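Side-chain contacts in esterase D (Lactobacillus rhamnosus, PDB 3DKR), which probably hydrolyses carboxylic esters, as an alpha/beta-hydrolase whose predicted active site is a serine-histidine-aspartate catalytic triad: residues P55-H60 with L100-I105; P186-Q191 with H235-D240; A213-F218 with M245-E250. One frame throughout, in Å; residues are numbered along the deposited sequence.

In the fold
The three contacts join different parts of an alpha/beta-hydrolase: contact 1 a loop to the start of helix 101-113, contact 2 strand 187-192 to helix 234-246, and contact 3 Arg215, ahead of strand 216-221, to the turn at the C-terminal end of that same helix. Contact 1 holds Ser101, the predicted nucleophile, and an acetate also bonded to His226 NE2. Contact 2 is centred about 18 Å away; its Leu237 side chain is about 11 Å from those of His226 and Asp195, the other predicted triad members. Contacts 2 and 3 touch, centres about 11 Å apart, with Thr187 O 2.8 Å from Asp217 N. Contact 3 lies away from the predicted triad, its centre about 24 Å from that of contact 1.

Contact 1: P55-H60 with L100-I105; sequences PLFSGH and LSLGGI. With ACT (acetate ion), chain B.
Phe57 and Leu102 lie alongside each other, pointing opposite ways, where the loop after strand 51-54 meets the nucleophile elbow of this alpha/beta-hydrolase, the sharp turn that carries Ser101, the predicted nucleophile, to the start of helix 101-113. The ring of Phe57 meets the leucine obliquely, Phe57 CD2 to Leu102 CD2 at 4.2 Å, and its edge points at the bare backbone of Gly103, with Phe57 CE2 4.2 Å from Gly103 CA. Leu102 sends its CG anti to the backbone N (chi1 177°), which carries the CD2 branch towards the ring. The contact is buried and wholly apolar. Trp77 and His29 also meet the Phe57 ring.

Within 55-60 a type II turn runs from Phe57 to His60. The imidazole edge of His60 faces back, ND1 giving a hydrogen bond to Ser58 O, 50° out of the carbonyl plane, while its NE2 is bonded to Thr32 N.

Beside the elbow sits an acetate, probably from the crystallisation liquor. The backbone N-H groups of Leu102 and Tyr31 both bind it, consistent with an oxyanion hole; separately, so does NE2 of His226, the predicted triad histidine. Leu102 N donates to acetate O at 2.9 Å, and Ser101 N to acetate OXT, also at 2.9 Å.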
# COMPACT_ATOMS: atom_id res chain seq x y z
N PRO A 55 -0.59 9.96 1.92
CA PRO A 55 0.71 10.45 2.41
C PRO A 55 1.87 9.99 1.55
O PRO A 55 1.73 9.07 0.75
CB PRO A 55 0.81 9.86 3.81
CG PRO A 55 -0.03 8.63 3.78
CD PRO A 55 -1.16 8.93 2.82
N LEU A 56 3.03 10.61 1.78
CA LEU A 56 4.28 10.22 1.15
C LEU A 56 5.18 9.55 2.18
O LEU A 56 5.45 10.13 3.24
CB LEU A 56 4.99 11.47 0.61
CG LEU A 56 6.39 11.30 0.06
CD1 LEU A 56 6.44 10.38 -1.14
CD2 LEU A 56 7.00 12.69 -0.25
N PHE A 57 5.68 8.36 1.87
CA PHE A 57 6.56 7.66 2.80
C PHE A 57 7.96 8.25 2.76
O PHE A 57 8.46 8.61 1.70
CB PHE A 57 6.61 6.17 2.49
CG PHE A 57 5.38 5.40 2.94
CD1 PHE A 57 4.81 5.61 4.19
CD2 PHE A 57 4.80 4.44 2.11
CE1 PHE A 57 3.69 4.88 4.61
CE2 PHE A 57 3.67 3.71 2.53
CZ PHE A 57 3.13 3.93 3.77
N SER A 58 8.59 8.35 3.93
CA SER A 58 9.96 8.88 4.01
C SER A 58 10.86 8.19 3.01
O SER A 58 10.81 6.97 2.82
CB SER A 58 10.54 8.74 5.41
OG SER A 58 10.04 9.76 6.26
N GLY A 59 11.72 9.00 2.39
CA GLY A 59 12.74 8.49 1.48
C GLY A 59 12.25 8.34 0.06
O GLY A 59 13.05 8.21 -0.85
N HIS A 60 10.93 8.32 -0.12
CA HIS A 60 10.34 8.18 -1.44
C HIS A 60 10.09 9.54 -2.08
O HIS A 60 10.11 10.58 -1.41
CB HIS A 60 9.01 7.40 -1.35
CG HIS A 60 9.18 5.94 -1.04
ND1 HIS A 60 9.60 5.48 0.19
CD2 HIS A 60 8.98 4.84 -1.81
CE1 HIS A 60 9.66 4.16 0.16
NE2 HIS A 60 9.28 3.74 -1.03
N LEU A 100 -0.97 -0.76 -1.14
CA LEU A 100 -0.34 -1.71 -2.07
C LEU A 100 0.49 -2.71 -1.26
O LEU A 100 0.12 -3.00 -0.12
CB LEU A 100 0.44 -0.97 -3.17
CG LEU A 100 -0.50 -0.48 -4.27
CD1 LEU A 100 0.08 0.73 -5.03
CD2 LEU A 100 -0.83 -1.61 -5.24
N SER A 101 1.54 -3.34 -1.80
CA SER A 101 2.21 -4.39 -0.99
C SER A 101 2.79 -3.80 0.30
O SER A 101 2.49 -4.27 1.40
CB SER A 101 3.26 -5.18 -1.77
OG SER A 101 2.71 -5.97 -2.80
N LEU A 102 3.60 -2.76 0.16
CA LEU A 102 4.20 -2.11 1.33
C LEU A 102 3.14 -1.42 2.17
O LEU A 102 2.98 -1.72 3.36
CB LEU A 102 5.28 -1.12 0.89
CG LEU A 102 5.93 -0.35 2.03
CD1 LEU A 102 6.79 -1.25 2.93
CD2 LEU A 102 6.75 0.80 1.46
N GLY A 103 2.39 -0.50 1.56
CA GLY A 103 1.33 0.22 2.27
C GLY A 103 0.35 -0.74 2.92
O GLY A 103 -0.18 -0.44 4.00
N GLY A 104 0.11 -1.87 2.27
CA GLY A 104 -0.84 -2.88 2.78
C GLY A 104 -0.40 -3.58 4.05
O GLY A 104 -1.23 -4.01 4.85
N ILE A 105 0.90 -3.70 4.27
CA ILE A 105 1.42 -4.22 5.53
C ILE A 105 0.94 -3.28 6.64
O ILE A 105 0.43 -3.74 7.66
CB ILE A 105 2.97 -4.28 5.54
CG1 ILE A 105 3.47 -5.33 4.55
CG2 ILE A 105 3.53 -4.61 6.96
CD1 ILE A 105 4.95 -5.14 4.20
C ACT B . 4.58 -2.49 -3.51
O ACT B . 4.81 -2.03 -2.35
OXT ACT B . 3.39 -2.66 -3.88
CH3 ACT B . 5.71 -2.83 -4.45

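Contact 2: P186-Q191 with H235-D240; sequences PTFIGQ and HALEED
Phe188 sets its CG anti to the backbone N (chi1 -178°), which sends the ring out from strand 187-192 towards helix 234-246. Leu237 makes the same choice (chi1 175°), and although its CB does not aim at the strand, the second torsion (chi2 67°) brings CD1 forward to the ring. The two side chains meet at a slant: Leu237 CD1 lies 3.9 Å from Phe188 CE2 and equally far from Phe188 CZ, touching the far end of the ring.

One helical turn on, Asp240 meets the other corner of that end. Its CB sits in the plane of the ring at the edge, 3.9 Å from Phe188 CE1, and the aspartate side chain runs roughly perpendicular to that of the phenylalanine. The backbone joins in, since Asp240 O lies 3.8 Å from Phe188 CE1, approaching obliquely. Thus it is the methylene and the main chain of the aspartate, rather than its carboxylate, that pack on the phenyl group.

This is sheet-to-helix packing of the alpha/beta-hydrolase fold, in which the C-terminal helix lies against the strands 187-192 and 216-221. His219 and Phe244 also meet the Phe188 ring, the latter edge-to-face, and Met41 of helix 39-47 touches Leu237. Two residues along the strand, Gly190 has no side chain beside Leu237 CD1.

The carboxylate of Asp240 turns elsewhere, its OD2 hydrogen-bonded to the hydroxyl of Tyr221 on the adjacent strand 216-221. The chemistry is therefore divided within a single residue, its aliphatic part lent to an otherwise hydrophobic joint. Asp240 OD2 also lies 3.2 Å from Ala236 O, another acceptor; that closeness might raise the pKa of the carboxylate somewhat, while the tyrosine bond would tend to offset it.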
# COMPACT_ATOMS: atom_id res chain seq x y z
N PRO A 186 -14.23 -5.88 8.63
CA PRO A 186 -14.27 -6.31 7.25
C PRO A 186 -12.94 -5.98 6.55
O PRO A 186 -12.40 -4.88 6.74
CB PRO A 186 -15.41 -5.47 6.65
CG PRO A 186 -16.27 -5.15 7.81
CD PRO A 186 -15.39 -5.02 8.97
N THR A 187 -12.42 -6.94 5.80
CA THR A 187 -11.13 -6.78 5.10
C THR A 187 -11.27 -7.05 3.61
O THR A 187 -11.86 -8.05 3.19
CB THR A 187 -10.08 -7.71 5.70
OG1 THR A 187 -9.98 -7.47 7.10
CG2 THR A 187 -8.71 -7.51 5.04
N PHE A 188 -10.69 -6.15 2.82
CA PHE A 188 -10.66 -6.23 1.37
C PHE A 188 -9.30 -6.77 0.94
O PHE A 188 -8.27 -6.33 1.44
CB PHE A 188 -10.86 -4.84 0.76
CG PHE A 188 -10.89 -4.83 -0.73
CD1 PHE A 188 -12.10 -4.96 -1.41
CD2 PHE A 188 -9.72 -4.73 -1.47
CE1 PHE A 188 -12.13 -4.97 -2.81
CE2 PHE A 188 -9.76 -4.72 -2.86
CZ PHE A 188 -10.97 -4.87 -3.53
N ILE A 189 -9.32 -7.72 0.01
CA ILE A 189 -8.08 -8.24 -0.57
C ILE A 189 -8.16 -8.24 -2.09
O ILE A 189 -9.03 -8.91 -2.66
CB ILE A 189 -7.76 -9.68 -0.11
CG1 ILE A 189 -7.65 -9.73 1.41
CG2 ILE A 189 -6.47 -10.17 -0.79
CD1 ILE A 189 -7.45 -11.14 2.02
N GLY A 190 -7.30 -7.46 -2.73
CA GLY A 190 -7.15 -7.48 -4.17
C GLY A 190 -5.75 -7.90 -4.55
O GLY A 190 -4.78 -7.50 -3.90
N GLN A 191 -5.63 -8.71 -5.60
CA GLN A 191 -4.33 -9.24 -6.01
C GLN A 191 -4.27 -9.41 -7.53
O GLN A 191 -5.15 -10.03 -8.12
CB GLN A 191 -4.10 -10.58 -5.34
CG GLN A 191 -2.83 -11.29 -5.75
CD GLN A 191 -1.60 -10.47 -5.49
OE1 GLN A 191 -1.32 -10.12 -4.34
NE2 GLN A 191 -0.83 -10.21 -6.55
N HIS A 235 -10.03 0.21 -13.18
CA HIS A 235 -11.47 0.47 -13.11
C HIS A 235 -12.23 -0.59 -12.31
O HIS A 235 -13.10 -0.27 -11.49
CB HIS A 235 -12.06 0.61 -14.51
CG HIS A 235 -11.72 1.90 -15.17
ND1 HIS A 235 -11.35 1.98 -16.50
CD2 HIS A 235 -11.70 3.17 -14.70
CE1 HIS A 235 -11.10 3.24 -16.81
NE2 HIS A 235 -11.31 3.99 -15.73
N ALA A 236 -11.89 -1.86 -12.54
CA ALA A 236 -12.50 -2.95 -11.81
C ALA A 236 -12.20 -2.84 -10.33
O ALA A 236 -13.08 -3.05 -9.50
CB ALA A 236 -12.02 -4.28 -12.34
N LEU A 237 -10.95 -2.54 -10.00
CA LEU A 237 -10.55 -2.43 -8.60
C LEU A 237 -11.35 -1.33 -7.91
O LEU A 237 -11.87 -1.52 -6.80
CB LEU A 237 -9.06 -2.14 -8.51
CG LEU A 237 -8.56 -1.90 -7.08
CD1 LEU A 237 -8.64 -3.19 -6.23
CD2 LEU A 237 -7.14 -1.34 -7.12
N GLU A 238 -11.43 -0.18 -8.57
CA GLU A 238 -12.18 0.96 -8.03
C GLU A 238 -13.63 0.58 -7.75
O GLU A 238 -14.15 0.81 -6.67
CB GLU A 238 -12.09 2.14 -8.99
CG GLU A 238 -10.67 2.72 -9.06
CD GLU A 238 -10.34 3.46 -10.34
OE1 GLU A 238 -11.24 3.72 -11.18
OE2 GLU A 238 -9.13 3.77 -10.50
N GLU A 239 -14.28 -0.05 -8.72
CA GLU A 239 -15.65 -0.52 -8.51
C GLU A 239 -15.76 -1.48 -7.33
O GLU A 239 -16.67 -1.37 -6.50
CB GLU A 239 -16.19 -1.17 -9.78
CG GLU A 239 -16.26 -0.20 -10.96
N ASP A 240 -14.82 -2.42 -7.22
CA ASP A 240 -14.84 -3.41 -6.14
C ASP A 240 -14.64 -2.75 -4.77
O ASP A 240 -15.32 -3.09 -3.79
CB ASP A 240 -13.76 -4.47 -6.36
CG ASP A 240 -14.02 -5.33 -7.60
OD1 ASP A 240 -15.21 -5.43 -8.04
OD2 ASP A 240 -13.06 -5.93 -8.12

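Contact 3: A213-F218 with M245-E250; sequences AARVDF and MQQENE
The guanidinium of Arg215 has the CB of Gln247 over one face and the carboxylate oxygen OE2 of Glu248 at its edge, in plane. This is a surface salt bridge at the margin of the alpha/beta-hydrolase fold, joining the residue just before strand 216-221, an outermost strand of the sheet, to the turn at the C-terminal end of helix 234-246.

The grip is end-on and forked: NH1 and NH2 both donate to the same oxygen. Arg215 NH1 lies 2.9 Å from Glu248 OE2 with an N-H...O angle of 157° and meets the oxygen nearly along the C-O bond. The second bond is longer and more bent, Arg215 NH2 to Glu248 OE2 being 3.2 Å, and uses the anti lone pair, the one turned away from the other oxygen. Guanidinium and carboxylate are nearly coplanar, only 14° apart, and their side chains come from opposite directions.

Arg215 takes a cramped start, with CG between the backbone N and the carbonyl carbon, then runs extended to NE and so reaches the turn. Glu248 instead bends at its second torsion, bringing the carboxylate back towards the arginine. Pro186 touches both side chains, and Phe244 of the helix also packs on Arg215.

Gln247 contributes its aliphatic root rather than its amide, which stands 81° from the guanidinium plane. Gln247 CB sits 3.5 Å from Arg215 NH2, so the cation is met at its edge by charge and on a face by hydrocarbon. A type I turn from Gln246 to Asn249 holds Gln247 and Glu248 next to each other; it is closed by the bond from Asn249 N to Gln246 O, at 3.0 Å.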
# COMPACT_ATOMS: atom_id res chain seq x y z
N ALA A 213 -12.00 -11.79 11.24
CA ALA A 213 -12.55 -10.67 10.46
C ALA A 213 -14.04 -10.87 10.23
O ALA A 213 -14.49 -11.99 9.95
CB ALA A 213 -11.83 -10.55 9.12
N ALA A 214 -14.81 -9.80 10.36
CA ALA A 214 -16.27 -9.87 10.11
C ALA A 214 -16.61 -10.45 8.74
O ALA A 214 -17.60 -11.20 8.59
CB ALA A 214 -16.90 -8.50 10.25
N ARG A 215 -15.83 -10.08 7.73
CA ARG A 215 -15.90 -10.64 6.40
C ARG A 215 -14.58 -10.39 5.68
O ARG A 215 -13.81 -9.51 6.08
CB ARG A 215 -17.05 -10.05 5.58
CG ARG A 215 -16.90 -8.59 5.14
CD ARG A 215 -17.93 -8.20 4.03
NE ARG A 215 -17.76 -6.80 3.56
CZ ARG A 215 -18.12 -5.73 4.27
NH1 ARG A 215 -18.66 -5.86 5.47
NH2 ARG A 215 -17.92 -4.51 3.78
N VAL A 216 -14.31 -11.20 4.66
CA VAL A 216 -13.17 -10.99 3.78
C VAL A 216 -13.64 -10.92 2.33
O VAL A 216 -14.15 -11.90 1.77
CB VAL A 216 -12.11 -12.10 3.94
CG1 VAL A 216 -10.93 -11.83 3.02
CG2 VAL A 216 -11.66 -12.17 5.39
N ASP A 217 -13.48 -9.75 1.71
CA ASP A 217 -13.94 -9.52 0.34
C ASP A 217 -12.75 -9.68 -0.61
O ASP A 217 -11.90 -8.79 -0.69
CB ASP A 217 -14.54 -8.12 0.24
CG ASP A 217 -15.17 -7.83 -1.11
OD1 ASP A 217 -15.47 -8.77 -1.88
OD2 ASP A 217 -15.39 -6.64 -1.39
N PHE A 218 -12.70 -10.80 -1.32
CA PHE A 218 -11.51 -11.22 -2.06
C PHE A 218 -11.68 -11.07 -3.57
O PHE A 218 -12.65 -11.58 -4.16
CB PHE A 218 -11.20 -12.69 -1.72
CG PHE A 218 -9.88 -13.21 -2.29
CD1 PHE A 218 -8.75 -13.25 -1.49
CD2 PHE A 218 -9.80 -13.69 -3.58
CE1 PHE A 218 -7.56 -13.73 -1.99
CE2 PHE A 218 -8.59 -14.17 -4.10
CZ PHE A 218 -7.47 -14.19 -3.29
N MET A 245 -16.90 -0.62 0.45
CA MET A 245 -17.21 0.45 1.37
C MET A 245 -18.71 0.67 1.50
O MET A 245 -19.22 0.89 2.60
CB MET A 245 -16.50 1.73 0.93
CG MET A 245 -15.00 1.60 1.17
SD MET A 245 -14.14 3.17 1.15
CE MET A 245 -14.19 3.31 -0.57
N GLN A 246 -19.42 0.56 0.39
CA GLN A 246 -20.87 0.82 0.41
C GLN A 246 -21.64 -0.23 1.20
O GLN A 246 -22.73 0.05 1.71
CB GLN A 246 -21.39 0.92 -1.02
CG GLN A 246 -21.11 2.25 -1.66
CD GLN A 246 -21.92 3.37 -1.02
OE1 GLN A 246 -21.57 3.87 0.05
NE2 GLN A 246 -23.03 3.73 -1.65
N GLN A 247 -21.08 -1.43 1.31
CA GLN A 247 -21.64 -2.46 2.19
C GLN A 247 -21.72 -2.05 3.66
O GLN A 247 -22.51 -2.62 4.41
CB GLN A 247 -20.85 -3.75 2.05
CG GLN A 247 -21.13 -4.48 0.76
CD GLN A 247 -22.53 -5.09 0.75
OE1 GLN A 247 -22.95 -5.72 1.73
NE2 GLN A 247 -23.25 -4.91 -0.36
N GLU A 248 -20.92 -1.06 4.07
CA GLU A 248 -21.02 -0.49 5.43
C GLU A 248 -22.16 0.51 5.66
O GLU A 248 -22.39 0.95 6.80
CB GLU A 248 -19.67 0.13 5.83
CG GLU A 248 -18.56 -0.90 5.91
CD GLU A 248 -18.87 -2.00 6.91
OE1 GLU A 248 -19.11 -1.68 8.09
OE2 GLU A 248 -18.91 -3.17 6.51
N ASN A 249 -22.88 0.88 4.61
CA ASN A 249 -24.04 1.76 4.77
C ASN A 249 -25.19 1.02 5.44
O ASN A 249 -25.28 -0.21 5.36
CB ASN A 249 -24.52 2.29 3.42
CG ASN A 249 -23.55 3.26 2.79
OD1 ASN A 249 -22.75 3.91 3.46
ND2 ASN A 249 -23.64 3.37 1.47
N GLU A 250 -26.06 1.78 6.08
CA GLU A 250 -27.25 1.20 6.72
C GLU A 250 -28.30 0.89 5.67
O GLU A 250 -28.21 1.35 4.53
CB GLU A 250 -27.80 2.17 7.77
CG GLU A 250 -26.81 2.52 8.88
CD GLU A 250 -26.37 1.32 9.72
OE1 GLU A 250 -27.11 0.31 9.78
OE2 GLU A 250 -25.28 1.40 10.34